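Variant surface glycoprotein MITat 1.13 (Trypanosoma brucei, PDB 6Z8G) probably forms, as a GPI-anchored glycoprotein, part of the dense surface coat whose antigenic switching lets the trypanosome evade the immune response of its host. Local coordinates at residues 64-69 with 86-91; 92-97 with 291-296. All blocks are in the same frame, centred on the assembly; numbering follows the deposited sequence.

Interactions 1 and 2 lie with their centres about 9 Å apart, on the same side of the chain's centre and 27 to 30 Å from it. Both use helix 78-129: interaction 1 pairs its early turns with helix 34-75, packing the two arms of the long helical hairpin together near its turn, and interaction 2 joins the next two turns to the loop between helices 287-291 and 296-304, distant in sequence. They come in series along the chain and touch each other, the Tyr66 ring packing on Ala92 and Ala90 meeting Asn293. Helix 78-129 is thus held by a helix and by a loop, and both contacts also reach the second subunit, so the hairpin, the 291-296 loop and the dimer partner meet in one region.

Interaction 1 of 2, residues 64-69 with 86-91; sequences EAYSKL and PLLGAA
Tyr66 and Leu69 of helix 34-75 reach across to Leu87, Leu88 and Ala91 of helix 78-129, where the two short helical segments run roughly antiparallel (142°) with axes 9.7 Å apart. CB of Tyr66 packs on CD2 of Leu95, one turn beyond Ala91. From there the side chain leaves with CG anti to the backbone N (chi1 -179°), which carries the ring alongside the opposite helix. Its leading edge then does the touching: CD1 of Tyr66 meets the Ala91 methyl CB at 3.7 Å, close to the ring plane. One atom further, CE1 of Tyr66 lies 3.7 Å from the carbonyl O of Leu88 and also packs on CD2 of that leucine. At the tip, OH of Tyr66 comes within 4.1 Å of the same Leu88 CD2. Leu69 divides its two methyls: CD1 presses on Ala91 CB at 3.5 Å, and CD2 lies on Leu87 CB at 3.9 Å, the two leucines crossing at about a right angle. Ala91 CB is therefore shared by ring and methyl. Trp341 and Ile344 also pack on Leu69, while Gly372 of the second subunit packs on Tyr66 and Leu88. With no hydrogen bond between the segments, this part of the hairpin depends on buried apolar packing, not on directional bonds.

Interaction 2 of 2, residues 92-97 with 291-296; sequences ADILDI and RANPKF
Asp93 on helix 78-129 and Asn293 in the loop before helix 296-304 meet through their side-chain ends, crossing with the carboxylate and amide planes 73° apart. The amide ND2 of Asn293 donates to OD2 of Asp93 at 2.7 Å, a fairly straight bond with an N-H...O angle of 157°. It arrives at the anti lone pair of OD2, away from the other carboxylate oxygen, and OD2 itself sits slightly off the amide plane. Asn293 turns CG anti to the backbone N (chi1 -175°) and Asp93 does likewise, which extends the two groups toward each other from loop and helix. The other end of the same amide faces its own chain: OD1 of Asn293 accepts from the backbone N of Lys295 at 2.9 Å, that nitrogen lying off the carbonyl plane. With one bond at each end, the amide's rotation is fixed. CG1 of Ile94 lies 3.8 Å from Asn293 ND2, adding an apolar neighbour beside the amide. Lys295, bent at chi2, sets its CG 4.1 Å from CB of Asp93; its NZ stays 5.5 Å from OD1 of Asp93, too far for direct contact, though the opposite charges may still attract. In the second subunit, Pro369 packs on Asp93, and Asp373 forms a long, weak ion pair with Lys295 NZ. The bond that Lys295 N gives to Asn293 OD1 closes an Asx turn and caps the turn leading into helix 296-304; here the capping asparagine also ties that turn to the long helical hairpin of the VSG N-terminal domain.

Interaction 1 of 2, residues 64-69 with 86-91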
ATOM      1  N   GLU B  64     -18.878 -10.207  10.845  1.00 18.12           N
ATOM      2  CA  GLU B  64     -19.227 -10.915  12.070  1.00 19.59           C
ATOM      3  C   GLU B  64     -20.705 -10.732  12.406  1.00 19.80           C
ATOM      4  O   GLU B  64     -21.416 -11.703  12.726  1.00 19.01           O
ATOM      5  CB  GLU B  64     -18.336 -10.399  13.202  1.00 22.01           C
ATOM      6  CG  GLU B  64     -17.991 -11.417  14.266  1.00 27.21           C
ATOM      7  CD  GLU B  64     -17.930 -10.798  15.654  1.00 31.28           C
ATOM      8  OE1 GLU B  64     -18.125  -9.565  15.762  1.00 33.43           O
ATOM      9  OE2 GLU B  64     -17.692 -11.535  16.636  1.00 34.78           O
ATOM     10  N   ALA B  65     -21.188  -9.487  12.321  1.00 17.20           N
ATOM     11  CA  ALA B  65     -22.584  -9.201  12.633  1.00 16.93           C
ATOM     12  C   ALA B  65     -23.520  -9.984  11.725  1.00 16.13           C
ATOM     13  O   ALA B  65     -24.527 -10.554  12.186  1.00 16.36           O
ATOM     14  CB  ALA B  65     -22.843  -7.696  12.517  1.00 17.20           C
ATOM     15  N   TYR B  66     -23.219 -10.002  10.419  1.00 16.77           N
ATOM     16  CA  TYR B  66     -24.087 -10.711   9.488  1.00 16.42           C
ATOM     17  C   TYR B  66     -24.093 -12.214   9.755  1.00 17.72           C
ATOM     18  O   TYR B  66     -25.160 -12.837   9.758  1.00 16.11           O
ATOM     19  CB  TYR B  66     -23.670 -10.421   8.059  1.00 17.08           C
ATOM     20  CG  TYR B  66     -24.543 -11.110   7.060  1.00 18.24           C
ATOM     21  CD1 TYR B  66     -25.893 -10.796   6.953  1.00 18.85           C
ATOM     22  CD2 TYR B  66     -24.026 -12.081   6.219  1.00 18.98           C
ATOM     23  CE1 TYR B  66     -26.710 -11.452   6.018  1.00 20.18           C
ATOM     24  CE2 TYR B  66     -24.823 -12.739   5.296  1.00 20.70           C
ATOM     25  CZ  TYR B  66     -26.151 -12.419   5.192  1.00 20.36           C
ATOM     26  OH  TYR B  66     -26.920 -13.080   4.270  1.00 22.09           O
ATOM     27  N   SER B  67     -22.922 -12.806  10.035  1.00 18.78           N
ATOM     28  CA  SER B  67     -22.869 -14.239  10.325  1.00 19.15           C
ATOM     29  C   SER B  67     -23.624 -14.575  11.606  1.00 18.46           C
ATOM     30  O   SER B  67     -24.268 -15.627  11.704  1.00 18.07           O
ATOM     31  CB  SER B  67     -21.423 -14.693  10.440  1.00 20.78           C
ATOM     32  OG  SER B  67     -20.735 -14.467   9.222  1.00 24.60           O
ATOM     33  N   LYS B  68     -23.565 -13.685  12.603  1.00 17.77           N
ATOM     34  CA  LYS B  68     -24.354 -13.914  13.808  1.00 20.05           C
ATOM     35  C   LYS B  68     -25.843 -13.867  13.497  1.00 18.11           C
ATOM     36  O   LYS B  68     -26.617 -14.667  14.022  1.00 17.96           O
ATOM     37  CB  LYS B  68     -24.012 -12.872  14.869  1.00 21.29           C
ATOM     38  CG  LYS B  68     -22.686 -13.076  15.553  1.00 23.18           C
ATOM     39  CD  LYS B  68     -22.647 -12.310  16.864  1.00 26.86           C
ATOM     40  CE  LYS B  68     -21.695 -11.148  16.799  1.00 31.07           C
ATOM     41  NZ  LYS B  68     -21.940 -10.165  17.913  1.00 33.52           N
ATOM     42  N   LEU B  69     -26.264 -12.925  12.646  1.00 16.36           N
ATOM     43  CA  LEU B  69     -27.684 -12.797  12.329  1.00 16.84           C
ATOM     44  C   LEU B  69     -28.183 -14.036  11.613  1.00 17.48           C
ATOM     45  O   LEU B  69     -29.237 -14.572  11.948  1.00 17.45           O
ATOM     46  CB  LEU B  69     -27.942 -11.545  11.484  1.00 16.97           C
ATOM     47  CG  LEU B  69     -27.907 -10.191  12.233  1.00 17.39           C
ATOM     48  CD1 LEU B  69     -27.823  -9.002  11.261  1.00 17.93           C
ATOM     49  CD2 LEU B  69     -29.066 -10.004  13.185  1.00 17.81           C
ATOM     50  N   PRO B  86     -35.826  -8.773   9.744  1.00 22.02           N
ATOM     51  CA  PRO B  86     -35.578  -7.482   9.075  1.00 21.44           C
ATOM     52  C   PRO B  86     -34.147  -7.019   9.203  1.00 20.34           C
ATOM     53  O   PRO B  86     -33.644  -6.354   8.298  1.00 20.87           O
ATOM     54  CB  PRO B  86     -36.549  -6.516   9.776  1.00 21.99           C
ATOM     55  CG  PRO B  86     -37.563  -7.399  10.415  1.00 21.65           C
ATOM     56  CD  PRO B  86     -36.805  -8.636  10.831  1.00 20.90           C
ATOM     57  N   LEU B  87     -33.448  -7.428  10.260  1.00 19.81           N
ATOM     58  CA  LEU B  87     -32.049  -7.081  10.382  1.00 18.35           C
ATOM     59  C   LEU B  87     -31.230  -7.846   9.360  1.00 19.46           C
ATOM     60  O   LEU B  87     -30.211  -7.339   8.878  1.00 17.79           O
ATOM     61  CB  LEU B  87     -31.548  -7.388  11.793  1.00 18.39           C
ATOM     62  CG  LEU B  87     -32.317  -6.746  12.942  1.00 19.88           C
ATOM     63  CD1 LEU B  87     -31.742  -7.168  14.294  1.00 19.87           C
ATOM     64  CD2 LEU B  87     -32.259  -5.240  12.776  1.00 19.60           C
ATOM     65  N   LEU B  88     -31.700  -9.027   8.978  1.00 19.91           N
ATOM     66  CA  LEU B  88     -30.908  -9.905   8.129  1.00 20.63           C
ATOM     67  C   LEU B  88     -30.799  -9.344   6.716  1.00 20.68           C
ATOM     68  O   LEU B  88     -29.695  -9.193   6.181  1.00 19.57           O
ATOM     69  CB  LEU B  88     -31.528 -11.297   8.134  1.00 20.69           C
ATOM     70  CG  LEU B  88     -30.541 -12.399   7.793  1.00 21.41           C
ATOM     71  CD1 LEU B  88     -31.054 -13.681   8.383  1.00 23.22           C
ATOM     72  CD2 LEU B  88     -30.430 -12.523   6.294  1.00 22.74           C
ATOM     73  N   GLY B  89     -31.938  -9.028   6.090  1.00 19.06           N
ATOM     74  CA  GLY B  89     -31.902  -8.523   4.723  1.00 19.58           C
ATOM     75  C   GLY B  89     -31.190  -7.184   4.605  1.00 19.95           C
ATOM     76  O   GLY B  89     -30.479  -6.925   3.626  1.00 21.01           O
ATOM     77  N   ALA B  90     -31.406  -6.292   5.580  1.00 20.14           N
ATOM     78  CA  ALA B  90     -30.666  -5.035   5.583  1.00 18.78           C
ATOM     79  C   ALA B  90     -29.177  -5.282   5.782  1.00 18.31           C
ATOM     80  O   ALA B  90     -28.337  -4.629   5.146  1.00 17.65           O
ATOM     81  CB  ALA B  90     -31.195  -4.122   6.686  1.00 19.42           C
ATOM     82  N   ALA B  91     -28.839  -6.241   6.656  1.00 18.36           N
ATOM     83  CA  ALA B  91     -27.436  -6.492   6.956  1.00 18.51           C
ATOM     84  C   ALA B  91     -26.716  -6.996   5.734  1.00 18.39           C
ATOM     85  O   ALA B  91     -25.563  -6.630   5.491  1.00 18.01           O
ATOM     86  CB  ALA B  91     -27.303  -7.514   8.082  1.00 19.12           C
TER

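Interaction 2 of 2, residues 92-97 with 291-296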
ATOM      1  N   ALA B  92     -27.388  -7.826   4.940  1.00 17.46           N
ATOM      2  CA  ALA B  92     -26.753  -8.325   3.728  1.00 18.19           C
ATOM      3  C   ALA B  92     -26.471  -7.190   2.765  1.00 17.79           C
ATOM      4  O   ALA B  92     -25.417  -7.152   2.116  1.00 18.81           O
ATOM      5  CB  ALA B  92     -27.641  -9.371   3.075  1.00 18.77           C
ATOM      6  N   ASP B  93     -27.398  -6.243   2.672  1.00 17.92           N
ATOM      7  CA  ASP B  93     -27.200  -5.088   1.801  1.00 18.97           C
ATOM      8  C   ASP B  93     -26.071  -4.169   2.299  1.00 18.00           C
ATOM      9  O   ASP B  93     -25.236  -3.701   1.510  1.00 17.69           O
ATOM     10  CB  ASP B  93     -28.526  -4.344   1.669  1.00 20.63           C
ATOM     11  CG  ASP B  93     -28.568  -3.452   0.449  1.00 24.70           C
ATOM     12  OD1 ASP B  93     -28.322  -3.963  -0.674  1.00 25.62           O
ATOM     13  OD2 ASP B  93     -28.826  -2.235   0.616  1.00 25.21           O
ATOM     14  N   ILE B  94     -26.050  -3.875   3.602  1.00 17.82           N
ATOM     15  CA  ILE B  94     -24.997  -3.048   4.180  1.00 17.98           C
ATOM     16  C   ILE B  94     -23.634  -3.694   3.977  1.00 18.07           C
ATOM     17  O   ILE B  94     -22.652  -3.022   3.621  1.00 17.83           O
ATOM     18  CB  ILE B  94     -25.277  -2.791   5.670  1.00 18.37           C
ATOM     19  CG1 ILE B  94     -26.469  -1.848   5.825  1.00 17.86           C
ATOM     20  CG2 ILE B  94     -24.039  -2.189   6.322  1.00 17.97           C
ATOM     21  CD1 ILE B  94     -27.096  -1.880   7.198  1.00 18.62           C
ATOM     22  N   LEU B  95     -23.546  -4.999   4.227  1.00 15.63           N
ATOM     23  CA  LEU B  95     -22.265  -5.684   4.093  1.00 15.98           C
ATOM     24  C   LEU B  95     -21.786  -5.666   2.648  1.00 16.50           C
ATOM     25  O   LEU B  95     -20.608  -5.405   2.383  1.00 16.19           O
ATOM     26  CB  LEU B  95     -22.401  -7.110   4.601  1.00 15.77           C
ATOM     27  CG  LEU B  95     -21.132  -7.951   4.562  1.00 17.17           C
ATOM     28  CD1 LEU B  95     -20.035  -7.218   5.299  1.00 17.13           C
ATOM     29  CD2 LEU B  95     -21.448  -9.322   5.199  1.00 18.49           C
ATOM     30  N   ASP B  96     -22.691  -5.926   1.702  1.00 18.92           N
ATOM     31  CA  ASP B  96     -22.340  -5.898   0.282  1.00 20.76           C
ATOM     32  C   ASP B  96     -21.821  -4.524  -0.148  1.00 21.40           C
ATOM     33  O   ASP B  96     -20.792  -4.420  -0.832  1.00 20.74           O
ATOM     34  CB  ASP B  96     -23.555  -6.292  -0.555  1.00 21.97           C
ATOM     35  CG  ASP B  96     -23.220  -6.379  -2.031  1.00 25.86           C
ATOM     36  OD1 ASP B  96     -22.488  -7.316  -2.399  1.00 26.40           O
ATOM     37  OD2 ASP B  96     -23.659  -5.497  -2.808  1.00 27.29           O
ATOM     38  N   ILE B  97     -22.540  -3.456   0.210  1.00 16.57           N
ATOM     39  CA  ILE B  97     -22.101  -2.108  -0.134  1.00 17.34           C
ATOM     40  C   ILE B  97     -20.739  -1.836   0.481  1.00 17.09           C
ATOM     41  O   ILE B  97     -19.827  -1.318  -0.172  1.00 17.42           O
ATOM     42  CB  ILE B  97     -23.144  -1.081   0.349  1.00 17.84           C
ATOM     43  CG1 ILE B  97     -24.428  -1.198  -0.466  1.00 20.66           C
ATOM     44  CG2 ILE B  97     -22.571   0.352   0.294  1.00 20.53           C
ATOM     45  CD1 ILE B  97     -25.630  -0.497   0.191  1.00 23.23           C
ATOM     46  N   ARG B 291     -31.964   1.188   9.885  1.00 25.14           N
ATOM     47  CA  ARG B 291     -33.225   1.866   9.578  1.00 25.90           C
ATOM     48  C   ARG B 291     -33.263   2.535   8.203  1.00 26.86           C
ATOM     49  O   ARG B 291     -34.305   2.565   7.548  1.00 27.98           O
ATOM     50  CB  ARG B 291     -33.555   2.893  10.666  1.00 27.06           C
ATOM     51  CG  ARG B 291     -34.983   3.412  10.614  1.00 29.40           C
ATOM     52  CD  ARG B 291     -35.427   3.947  11.965  1.00 30.38           C
ATOM     53  NE  ARG B 291     -36.878   4.084  12.051  1.00 31.88           N
ATOM     54  CZ  ARG B 291     -37.539   4.353  13.172  1.00 25.01           C
ATOM     55  NH1 ARG B 291     -36.879   4.514  14.311  1.00 28.82           N
ATOM     56  NH2 ARG B 291     -38.860   4.459  13.155  1.00 34.91           N
ATOM     57  N   ALA B 292     -32.126   3.069   7.776  1.00 28.18           N
ATOM     58  CA  ALA B 292     -32.018   3.759   6.497  1.00 29.50           C
ATOM     59  C   ALA B 292     -31.814   2.805   5.330  1.00 30.05           C
ATOM     60  O   ALA B 292     -31.758   3.252   4.172  1.00 30.41           O
ATOM     61  CB  ALA B 292     -30.876   4.775   6.546  1.00 30.43           C
ATOM     62  N   ASN B 293     -31.656   1.527   5.595  1.00 26.09           N
ATOM     63  CA  ASN B 293     -31.411   0.638   4.476  1.00 24.99           C
ATOM     64  C   ASN B 293     -32.728   0.321   3.781  1.00 24.19           C
ATOM     65  O   ASN B 293     -33.711  -0.033   4.445  1.00 25.75           O
ATOM     66  CB  ASN B 293     -30.718  -0.650   4.904  1.00 23.77           C
ATOM     67  CG  ASN B 293     -30.353  -1.517   3.710  1.00 24.25           C
ATOM     68  OD1 ASN B 293     -31.172  -2.310   3.237  1.00 25.09           O
ATOM     69  ND2 ASN B 293     -29.152  -1.324   3.176  1.00 22.26           N
ATOM     70  N   PRO B 294     -32.773   0.427   2.456  1.00 26.53           N
ATOM     71  CA  PRO B 294     -34.024   0.175   1.723  1.00 27.70           C
ATOM     72  C   PRO B 294     -34.663  -1.184   1.970  1.00 27.79           C
ATOM     73  O   PRO B 294     -35.866  -1.307   1.742  1.00 29.20           O
ATOM     74  CB  PRO B 294     -33.595   0.317   0.252  1.00 29.08           C
ATOM     75  CG  PRO B 294     -32.276   1.115   0.284  1.00 29.23           C
ATOM     76  CD  PRO B 294     -31.625   0.731   1.566  1.00 27.69           C
ATOM     77  N   LYS B 295     -33.912  -2.228   2.354  1.00 27.48           N
ATOM     78  CA  LYS B 295     -34.528  -3.545   2.575  1.00 28.01           C
ATOM     79  C   LYS B 295     -35.333  -3.625   3.870  1.00 26.84           C
ATOM     80  O   LYS B 295     -36.232  -4.468   3.986  1.00 27.92           O
ATOM     81  CB  LYS B 295     -33.458  -4.651   2.595  1.00 27.96           C
ATOM     82  CG  LYS B 295     -32.621  -4.787   1.300  1.00 28.24           C
ATOM     83  CD  LYS B 295     -33.414  -5.401   0.115  1.00 27.62           C
ATOM     84  CE  LYS B 295     -32.512  -5.538  -1.134  1.00 29.54           C
ATOM     85  NZ  LYS B 295     -32.997  -6.557  -2.115  1.00 31.23           N
ATOM     86  N   PHE B 296     -35.035  -2.753   4.834  1.00 23.06           N
ATOM     87  CA  PHE B 296     -35.514  -2.919   6.202  1.00 21.67           C
ATOM     88  C   PHE B 296     -37.027  -2.799   6.327  1.00 22.79           C
ATOM     89  O   PHE B 296     -37.672  -3.694   6.880  1.00 21.33           O
ATOM     90  CB  PHE B 296     -34.823  -1.888   7.084  1.00 21.01           C
ATOM     91  CG  PHE B 296     -35.186  -1.976   8.528  1.00 21.69           C
ATOM     92  CD1 PHE B 296     -34.791  -3.057   9.288  1.00 20.46           C
ATOM     93  CD2 PHE B 296     -35.883  -0.949   9.137  1.00 22.11           C
ATOM     94  CE1 PHE B 296     -35.115  -3.126  10.635  1.00 22.69           C
ATOM     95  CE2 PHE B 296     -36.206  -1.005  10.476  1.00 21.83           C
ATOM     96  CZ  PHE B 296     -35.819  -2.083  11.232  1.00 22.36           C
TER